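Local coordinates for N utilization substance protein B homolog (Thermotoga maritima, PDB 1TZV) that probably takes part in transcription antitermination of ribosomal RNA operons by binding the boxA RNA sequence, and exists as a monomer in equilibrium with a homodimer, at residues A[12-17]-A[37-42]; A[55-60]-A[92-97]. All coordinates share one frame; numbering follows the deposited sequence.

Both contacts are small, and both lie in the all-helical NusB fold with helix 41-56 as their common element. Contact 1 (12-17 with 37-42) lies near the start of that helix, where the chain leading into it comes up against helix 5-19 through a polar, water-assisted pair. Contact 2 (55-60 with 92-97) lies at its other end, where the turn into helix 58-66 meets the C-terminal end of helix 79-94 through apolar and amide-ring packing. Their centres are about 17 Å apart and their nearest atoms about 6 Å apart, without touching. The two follow one another along the chain, contact 1 closing before contact 2 opens.

Contact 1. Residues A[12-17]-A[37-42]; sequences VFKALF and ETYDKK
K14 and Y39 meet through the ends of their side chains, the ammonium group of one beside the phenol oxygen of the other, in the all-helical NusB fold. K14 lies on helix 5-19, and Y39 on the loop that runs into helix 41-56. K14 NZ stands 3.3 Å from Y39 OH, nearly on the extension of the tyrosine CZ-OH bond, while K14 CE follows at 4.1 Å from the same Y39 OH. A water completes a small triangle with the two groups. It lies at the edge of the Y39 ring, in the ring plane, 2.7 Å from Y39 OH, and accepts a weak hydrogen bond of 3.3 Å from K14 NZ. The lysine is modelled in two conformers and the contact is described for one of them, which makes it less certain than a single position would be. In that conformer chi3 of -63° puts a kink in an otherwise extended chain, which turns NZ toward the tyrosine. A positive charge so near the hydroxyl would be expected to lower the cost of ionising the phenol somewhat, although the tyrosine probably remains neutral.

One shell out, K14 also packs on I34 of helix 27-34. The Y39 ring has R7 as a cation-pi partner, and R7 NH1 bonds to T38 OG1 as well, so one guanidinium group engages two successive loop residues. Two residues before K14 on helix 5-19, V12 touches A47, Y50, I51 and I54, tying the same helix to the body of helix 41-56. The loop itself is held at its exit: D40 N bonds to T3 OG1, and D40, at the N-cap of helix 41-56, closes the first turn with a hydrogen bond from A43 N to D40 OD1.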
ATOM      1  N   VAL A  12       5.891   2.720   4.892  1.00 14.22           N
ATOM      2  CA  VAL A  12       4.464   3.024   4.846  1.00 13.61           C
ATOM      3  C   VAL A  12       3.691   1.759   5.252  1.00 13.56           C
ATOM      4  O   VAL A  12       2.784   1.808   6.093  1.00 14.04           O
ATOM      5  CB  VAL A  12       4.048   3.486   3.417  1.00 13.98           C
ATOM      6  CG1 VAL A  12       2.558   3.649   3.352  1.00 14.40           C
ATOM      7  CG2 VAL A  12       4.735   4.801   3.066  1.00 15.49           C
ATOM      8  N   PHE A  13       4.072   0.628   4.664  1.00 12.80           N
ATOM      9  CA  PHE A  13       3.415  -0.625   4.998  1.00 13.94           C
ATOM     10  C   PHE A  13       3.570  -0.939   6.483  1.00 12.83           C
ATOM     11  O   PHE A  13       2.598  -1.324   7.123  1.00 13.70           O
ATOM     12  CB  PHE A  13       3.971  -1.781   4.174  1.00 13.04           C
ATOM     13  CG  PHE A  13       3.421  -3.106   4.603  1.00 13.01           C
ATOM     14  CD1 PHE A  13       2.128  -3.471   4.260  1.00 13.72           C
ATOM     15  CD2 PHE A  13       4.144  -3.923   5.449  1.00 13.79           C
ATOM     16  CE1 PHE A  13       1.555  -4.643   4.777  1.00 14.81           C
ATOM     17  CE2 PHE A  13       3.588  -5.095   5.972  1.00 15.96           C
ATOM     18  CZ  PHE A  13       2.290  -5.450   5.634  1.00 16.99           C
ATOM     19  N   LYS A  14       4.772  -0.784   7.032  0.50 13.94           N
ATOM     20  CA  LYS A  14       4.966  -1.065   8.449  0.50 15.08           C
ATOM     21  C   LYS A  14       4.090  -0.195   9.338  0.50 14.21           C
ATOM     22  O   LYS A  14       3.582  -0.669  10.357  0.50 16.58           O
ATOM     23  CB  LYS A  14       6.439  -0.906   8.826  0.50 15.66           C
ATOM     24  CG  LYS A  14       7.338  -1.951   8.185  0.50 20.56           C
ATOM     25  CD  LYS A  14       8.787  -1.805   8.635  0.50 25.14           C
ATOM     26  CE  LYS A  14       9.370  -0.473   8.199  0.50 31.04           C
ATOM     27  NZ  LYS A  14      10.737  -0.258   8.738  0.50 36.19           N
ATOM     28  N   ALA A  15       3.888   1.067   8.967  1.00 13.40           N
ATOM     29  CA  ALA A  15       3.030   1.939   9.770  1.00 13.54           C
ATOM     30  C   ALA A  15       1.590   1.410   9.722  1.00 13.83           C
ATOM     31  O   ALA A  15       0.913   1.347  10.748  1.00 15.25           O
ATOM     32  CB  ALA A  15       3.106   3.392   9.265  1.00 13.98           C
ATOM     33  N   LEU A  16       1.120   1.011   8.534  1.00 13.01           N
ATOM     34  CA  LEU A  16      -0.228   0.461   8.390  1.00 13.47           C
ATOM     35  C   LEU A  16      -0.370  -0.825   9.210  1.00 12.96           C
ATOM     36  O   LEU A  16      -1.370  -1.013   9.892  1.00 13.42           O
ATOM     37  CB  LEU A  16      -0.543   0.147   6.915  1.00 13.00           C
ATOM     38  CG  LEU A  16      -0.612   1.366   6.005  1.00 13.47           C
ATOM     39  CD1 LEU A  16      -0.660   0.895   4.565  1.00 15.53           C
ATOM     40  CD2 LEU A  16      -1.831   2.192   6.322  1.00 15.25           C
ATOM     41  N   PHE A  17       0.630  -1.695   9.120  1.00 12.39           N
ATOM     42  CA  PHE A  17       0.623  -2.964   9.861  1.00 13.89           C
ATOM     43  C   PHE A  17       0.555  -2.694  11.372  1.00 13.36           C
ATOM     44  O   PHE A  17      -0.290  -3.262  12.089  1.00 15.52           O
ATOM     45  CB  PHE A  17       1.899  -3.728   9.472  1.00 15.02           C
ATOM     46  CG  PHE A  17       2.097  -5.054  10.187  1.00 15.72           C
ATOM     47  CD1 PHE A  17       2.638  -5.102  11.477  1.00 20.57           C
ATOM     48  CD2 PHE A  17       1.824  -6.248   9.531  1.00 16.14           C
ATOM     49  CE1 PHE A  17       2.909  -6.339  12.105  1.00 19.65           C
ATOM     50  CE2 PHE A  17       2.090  -7.488  10.140  1.00 16.38           C
ATOM     51  CZ  PHE A  17       2.634  -7.531  11.433  1.00 20.00           C
ATOM     52  N   GLU A  37      17.028   8.355  11.019  1.00 32.79           N
ATOM     53  CA  GLU A  37      18.187   8.801  10.263  1.00 31.33           C
ATOM     54  C   GLU A  37      18.538   7.932   9.060  1.00 31.25           C
ATOM     55  O   GLU A  37      19.216   8.397   8.143  1.00 33.57           O
ATOM     56  CB  GLU A  37      19.406   8.910  11.192  1.00 34.01           C
ATOM     57  CG  GLU A  37      19.604   7.699  12.096  1.00 35.74           C
ATOM     58  CD  GLU A  37      18.572   7.621  13.215  1.00 45.64           C
ATOM     59  OE1 GLU A  37      18.450   6.542  13.840  1.00 55.62           O
ATOM     60  OE2 GLU A  37      17.893   8.638  13.482  1.00 48.93           O
ATOM     61  N   THR A  38      18.084   6.681   9.047  1.00 28.26           N
ATOM     62  CA  THR A  38      18.394   5.805   7.917  1.00 27.75           C
ATOM     63  C   THR A  38      17.568   6.112   6.665  1.00 27.39           C
ATOM     64  O   THR A  38      17.835   5.570   5.587  1.00 30.69           O
ATOM     65  CB  THR A  38      18.235   4.306   8.278  1.00 30.58           C
ATOM     66  OG1 THR A  38      16.855   3.985   8.477  1.00 26.58           O
ATOM     67  CG2 THR A  38      19.017   3.984   9.543  1.00 33.52           C
ATOM     68  N   TYR A  39      16.575   6.992   6.799  1.00 22.65           N
ATOM     69  CA  TYR A  39      15.746   7.381   5.663  1.00 25.72           C
ATOM     70  C   TYR A  39      16.130   8.788   5.239  1.00 24.71           C
ATOM     71  O   TYR A  39      16.237   9.674   6.089  1.00 28.35           O
ATOM     72  CB  TYR A  39      14.258   7.361   6.035  1.00 20.81           C
ATOM     73  CG  TYR A  39      13.710   5.988   6.338  1.00 19.70           C
ATOM     74  CD1 TYR A  39      13.934   5.386   7.571  1.00 22.24           C
ATOM     75  CD2 TYR A  39      12.979   5.285   5.375  1.00 18.34           C
ATOM     76  CE1 TYR A  39      13.447   4.119   7.846  1.00 23.07           C
ATOM     77  CE2 TYR A  39      12.490   4.017   5.640  1.00 21.59           C
ATOM     78  CZ  TYR A  39      12.725   3.445   6.872  1.00 22.11           C
ATOM     79  OH  TYR A  39      12.234   2.195   7.146  1.00 23.03           O
ATOM     80  N   ASP A  40      16.344   9.007   3.945  1.00 22.26           N
ATOM     81  CA  ASP A  40      16.723  10.343   3.499  1.00 22.03           C
ATOM     82  C   ASP A  40      15.529  11.293   3.415  1.00 24.13           C
ATOM     83  O   ASP A  40      14.368  10.877   3.551  1.00 24.16           O
ATOM     84  CB  ASP A  40      17.526  10.309   2.173  1.00 24.41           C
ATOM     85  CG  ASP A  40      16.740   9.765   0.983  1.00 27.12           C
ATOM     86  OD1 ASP A  40      15.494   9.685   1.044  1.00 23.70           O
ATOM     87  OD2 ASP A  40      17.377   9.435  -0.056  1.00 23.00           O
ATOM     88  N   LYS A  41      15.811  12.578   3.232  1.00 26.37           N
ATOM     89  CA  LYS A  41      14.764  13.593   3.176  1.00 23.16           C
ATOM     90  C   LYS A  41      13.609  13.247   2.231  1.00 22.82           C
ATOM     91  O   LYS A  41      12.435  13.393   2.594  1.00 23.06           O
ATOM     92  CB  LYS A  41      15.396  14.947   2.794  1.00 25.32           C
ATOM     93  CG  LYS A  41      14.404  16.077   2.569  1.00 32.98           C
ATOM     94  CD  LYS A  41      15.116  17.352   2.124  1.00 34.62           C
ATOM     95  CE  LYS A  41      14.124  18.463   1.803  1.00 39.02           C
ATOM     96  NZ  LYS A  41      13.392  18.932   3.014  1.00 35.21           N
ATOM     97  N   LYS A  42      13.934  12.787   1.029  1.00 25.75           N
ATOM     98  CA  LYS A  42      12.919  12.429   0.037  1.00 24.62           C
ATOM     99  C   LYS A  42      12.065  11.237   0.497  1.00 22.61           C
ATOM    100  O   LYS A  42      10.842  11.246   0.347  1.00 21.51           O
ATOM    101  CB  LYS A  42      13.594  12.098  -1.299  1.00 26.68           C
ATOM    102  CG  LYS A  42      12.650  11.620  -2.383  1.00 28.49           C
ATOM    103  CD  LYS A  42      11.751  12.725  -2.893  1.00 41.36           C
ATOM    104  CE  LYS A  42      10.688  12.160  -3.828  1.00 49.64           C
ATOM    105  NZ  LYS A  42      11.249  11.098  -4.712  1.00 42.56           N
TER
HETATM  106  O   HOH W   1      11.289   0.263   5.554  0.99 23.05           O

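Contact 2. Residues A[55-60]-A[92-97]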
ATOM      1  N   LYS A  55      -4.727   7.775   4.724  1.00 20.37           N
ATOM      2  CA  LYS A  55      -5.642   8.138   5.801  1.00 23.79           C
ATOM      3  C   LYS A  55      -6.807   8.986   5.291  1.00 22.30           C
ATOM      4  O   LYS A  55      -7.959   8.746   5.651  1.00 27.28           O
ATOM      5  CB  LYS A  55      -4.891   8.896   6.906  1.00 25.32           C
ATOM      6  CG  LYS A  55      -5.772   9.226   8.101  1.00 26.02           C
ATOM      7  CD  LYS A  55      -4.979   9.601   9.342  1.00 36.53           C
ATOM      8  CE  LYS A  55      -4.390  10.990   9.262  1.00 41.80           C
ATOM      9  NZ  LYS A  55      -3.889  11.430  10.596  1.00 38.67           N
ATOM     10  N   GLU A  56      -6.504   9.955   4.433  0.50 21.70           N
ATOM     11  CA  GLU A  56      -7.506  10.862   3.871  0.50 25.68           C
ATOM     12  C   GLU A  56      -8.497  10.188   2.930  0.50 27.84           C
ATOM     13  O   GLU A  56      -9.649  10.609   2.824  0.50 27.44           O
ATOM     14  CB  GLU A  56      -6.801  12.007   3.123  0.50 28.30           C
ATOM     15  CG  GLU A  56      -7.621  12.672   2.012  0.50 35.69           C
ATOM     16  CD  GLU A  56      -8.807  13.475   2.522  0.50 44.58           C
ATOM     17  OE1 GLU A  56      -9.624  13.914   1.684  0.50 45.59           O
ATOM     18  OE2 GLU A  56      -8.924  13.673   3.750  0.50 47.47           O
ATOM     19  N   ASN A  57      -8.050   9.140   2.251  1.00 20.70           N
ATOM     20  CA  ASN A  57      -8.900   8.440   1.290  1.00 21.13           C
ATOM     21  C   ASN A  57      -9.253   6.999   1.725  1.00 16.96           C
ATOM     22  O   ASN A  57      -9.690   6.207   0.897  1.00 18.58           O
ATOM     23  CB  ASN A  57      -8.182   8.390  -0.064  1.00 21.27           C
ATOM     24  CG  ASN A  57      -7.970   9.769  -0.684  1.00 26.72           C
ATOM     25  OD1 ASN A  57      -8.903  10.372  -1.221  1.00 30.00           O
ATOM     26  ND2 ASN A  57      -6.739  10.263  -0.623  1.00 29.91           N
ATOM     27  N   LEU A  58      -9.110   6.676   3.005  1.00 19.17           N
ATOM     28  CA  LEU A  58      -9.326   5.296   3.452  1.00 17.73           C
ATOM     29  C   LEU A  58     -10.667   4.687   3.067  1.00 20.77           C
ATOM     30  O   LEU A  58     -10.721   3.568   2.567  1.00 18.51           O
ATOM     31  CB  LEU A  58      -9.129   5.177   4.967  1.00 21.20           C
ATOM     32  CG  LEU A  58      -9.022   3.726   5.446  1.00 18.70           C
ATOM     33  CD1 LEU A  58      -7.819   3.059   4.809  1.00 22.14           C
ATOM     34  CD2 LEU A  58      -8.923   3.675   6.960  1.00 26.39           C
ATOM     35  N   SER A  59     -11.757   5.412   3.294  1.00 20.59           N
ATOM     36  CA  SER A  59     -13.078   4.889   2.958  1.00 20.82           C
ATOM     37  C   SER A  59     -13.213   4.596   1.474  1.00 18.08           C
ATOM     38  O   SER A  59     -13.710   3.536   1.086  1.00 18.73           O
ATOM     39  CB  SER A  59     -14.171   5.880   3.375  1.00 24.37           C
ATOM     40  OG  SER A  59     -14.209   6.023   4.780  1.00 35.29           O
ATOM     41  N   MET A  60     -12.797   5.541   0.639  1.00 17.67           N
ATOM     42  CA  MET A  60     -12.893   5.354  -0.798  1.00 19.57           C
ATOM     43  C   MET A  60     -12.006   4.187  -1.249  1.00 18.22           C
ATOM     44  O   MET A  60     -12.395   3.390  -2.090  1.00 17.94           O
ATOM     45  CB  MET A  60     -12.507   6.657  -1.506  1.00 24.90           C
ATOM     46  CG  MET A  60     -12.472   6.579  -3.017  1.00 23.29           C
ATOM     47  SD  MET A  60     -10.880   5.955  -3.576  1.00 29.93           S
ATOM     48  CE  MET A  60      -9.874   7.382  -3.385  1.00 35.39           C
ATOM     49  N   LEU A  92      -1.594   3.270  -6.995  1.00 15.50           N
ATOM     50  CA  LEU A  92      -2.184   3.171  -8.334  1.00 17.22           C
ATOM     51  C   LEU A  92      -2.982   4.440  -8.695  1.00 17.05           C
ATOM     52  O   LEU A  92      -2.819   5.029  -9.782  1.00 18.86           O
ATOM     53  CB  LEU A  92      -3.153   1.996  -8.362  1.00 19.36           C
ATOM     54  CG  LEU A  92      -3.187   0.824  -9.326  1.00 44.58           C
ATOM     55  CD1 LEU A  92      -3.272  -0.481  -8.536  1.00 34.03           C
ATOM     56  CD2 LEU A  92      -4.408   0.962 -10.216  1.00 41.14           C
ATOM     57  N   LEU A  93      -3.846   4.872  -7.788  1.00 16.78           N
ATOM     58  CA  LEU A  93      -4.706   6.019  -8.051  1.00 17.92           C
ATOM     59  C   LEU A  93      -4.079   7.389  -7.937  1.00 22.34           C
ATOM     60  O   LEU A  93      -4.395   8.283  -8.736  1.00 21.75           O
ATOM     61  CB  LEU A  93      -5.899   5.994  -7.094  1.00 18.99           C
ATOM     62  CG  LEU A  93      -6.864   4.821  -7.166  1.00 20.23           C
ATOM     63  CD1 LEU A  93      -7.807   4.888  -5.967  1.00 23.12           C
ATOM     64  CD2 LEU A  93      -7.624   4.876  -8.485  1.00 24.66           C
ATOM     65  N   PHE A  94      -3.181   7.561  -6.975  1.00 18.67           N
ATOM     66  CA  PHE A  94      -2.646   8.876  -6.656  1.00 19.92           C
ATOM     67  C   PHE A  94      -1.210   9.223  -6.925  1.00 22.17           C
ATOM     68  O   PHE A  94      -0.854  10.408  -6.955  1.00 24.59           O
ATOM     69  CB  PHE A  94      -2.937   9.153  -5.178  1.00 20.72           C
ATOM     70  CG  PHE A  94      -4.398   9.160  -4.848  1.00 20.88           C
ATOM     71  CD1 PHE A  94      -5.186  10.249  -5.196  1.00 28.82           C
ATOM     72  CD2 PHE A  94      -5.003   8.070  -4.230  1.00 21.33           C
ATOM     73  CE1 PHE A  94      -6.557  10.252  -4.929  1.00 33.37           C
ATOM     74  CE2 PHE A  94      -6.370   8.062  -3.959  1.00 23.00           C
ATOM     75  CZ  PHE A  94      -7.151   9.157  -4.314  1.00 26.16           C
ATOM     76  N   GLU A  95      -0.366   8.221  -7.086  1.00 17.90           N
ATOM     77  CA  GLU A  95       1.027   8.499  -7.328  1.00 21.48           C
ATOM     78  C   GLU A  95       1.255   8.363  -8.821  1.00 24.19           C
ATOM     79  O   GLU A  95       1.521   7.284  -9.340  1.00 22.82           O
ATOM     80  CB  GLU A  95       1.895   7.544  -6.502  1.00 19.80           C
ATOM     81  CG  GLU A  95       1.718   7.794  -4.997  1.00 19.69           C
ATOM     82  CD  GLU A  95       2.321   9.118  -4.541  1.00 19.58           C
ATOM     83  OE1 GLU A  95       1.862   9.697  -3.542  1.00 20.33           O
ATOM     84  OE2 GLU A  95       3.287   9.578  -5.185  1.00 25.20           O
ATOM     85  N   LYS A  96       1.104   9.481  -9.521  0.50 32.44           N
ATOM     86  CA  LYS A  96       1.320   9.489 -10.949  0.50 34.72           C
ATOM     87  C   LYS A  96       2.822   9.457 -11.125  0.50 35.89           C
ATOM     88  O   LYS A  96       3.541  10.078 -10.349  0.50 48.19           O
ATOM     89  CB  LYS A  96       0.743  10.759 -11.582  0.50 35.46           C
ATOM     90  CG  LYS A  96      -0.774  10.913 -11.442  0.50 37.38           C
ATOM     91  CD  LYS A  96      -1.535   9.637 -11.812  0.50 42.88           C
ATOM     92  CE  LYS A  96      -0.867   8.894 -12.962  0.50 39.45           C
ATOM     93  NZ  LYS A  96      -1.797   8.374 -13.988  0.50 51.65           N
ATOM     94  N   ASP A  97       3.277   8.723 -12.134  1.00 31.61           N
ATOM     95  CA  ASP A  97       4.707   8.572 -12.457  1.00 29.43           C
ATOM     96  C   ASP A  97       5.163   7.143 -12.181  1.00 29.19           C
ATOM     97  O   ASP A  97       6.202   6.717 -12.676  1.00 37.14           O
ATOM     98  CB  ASP A  97       5.614   9.533 -11.673  1.00 32.75           C
ATOM     99  CG  ASP A  97       6.086   8.948 -10.355  1.00 45.31           C
ATOM    100  OD1 ASP A  97       7.130   8.259 -10.351  1.00 52.40           O
ATOM    101  OD2 ASP A  97       5.409   9.159  -9.327  1.00 41.67           O
TER
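M60 and N57 meet the ring of F94 from two directions, M60 at its edge and N57 over one face. From CB, the M60 chain sets out with CG anti to the backbone N (chi1 176°) and then bends at chi2 and chi3, which carries its end across to the other segment. M60 SD meets CD1 of L93 tip to tip at 4.0 Å. Beyond it, M60 CE reaches the rim of the F94 ring in the ring plane, 3.4 Å from F94 CZ and 3.6 Å from F94 CE2, a close apolar approach.

N57 brings its amide to one face of the ring near CZ and CE2, the two planes 23° apart. N57 ND2 lies 3.8 Å above the plane of the F94 ring, displaced toward the rim, while N57 OD1 falls beyond the rim, 3.8 Å from F94 CZ. ND2 also donates back to G53 O in the last turn of helix 41-56, which fixes the rotation of the amide. With an alanine here, G53 O would probably lose this donor and the CZ side of the F94 face its amide neighbour.

The contact lies toward the protein surface, where the turn between helices 41-56 and 58-66 faces the end of helix 79-94. The F94 ring also meets that of Y90 one turn earlier, and L93 packs against H134 of helix 117-134.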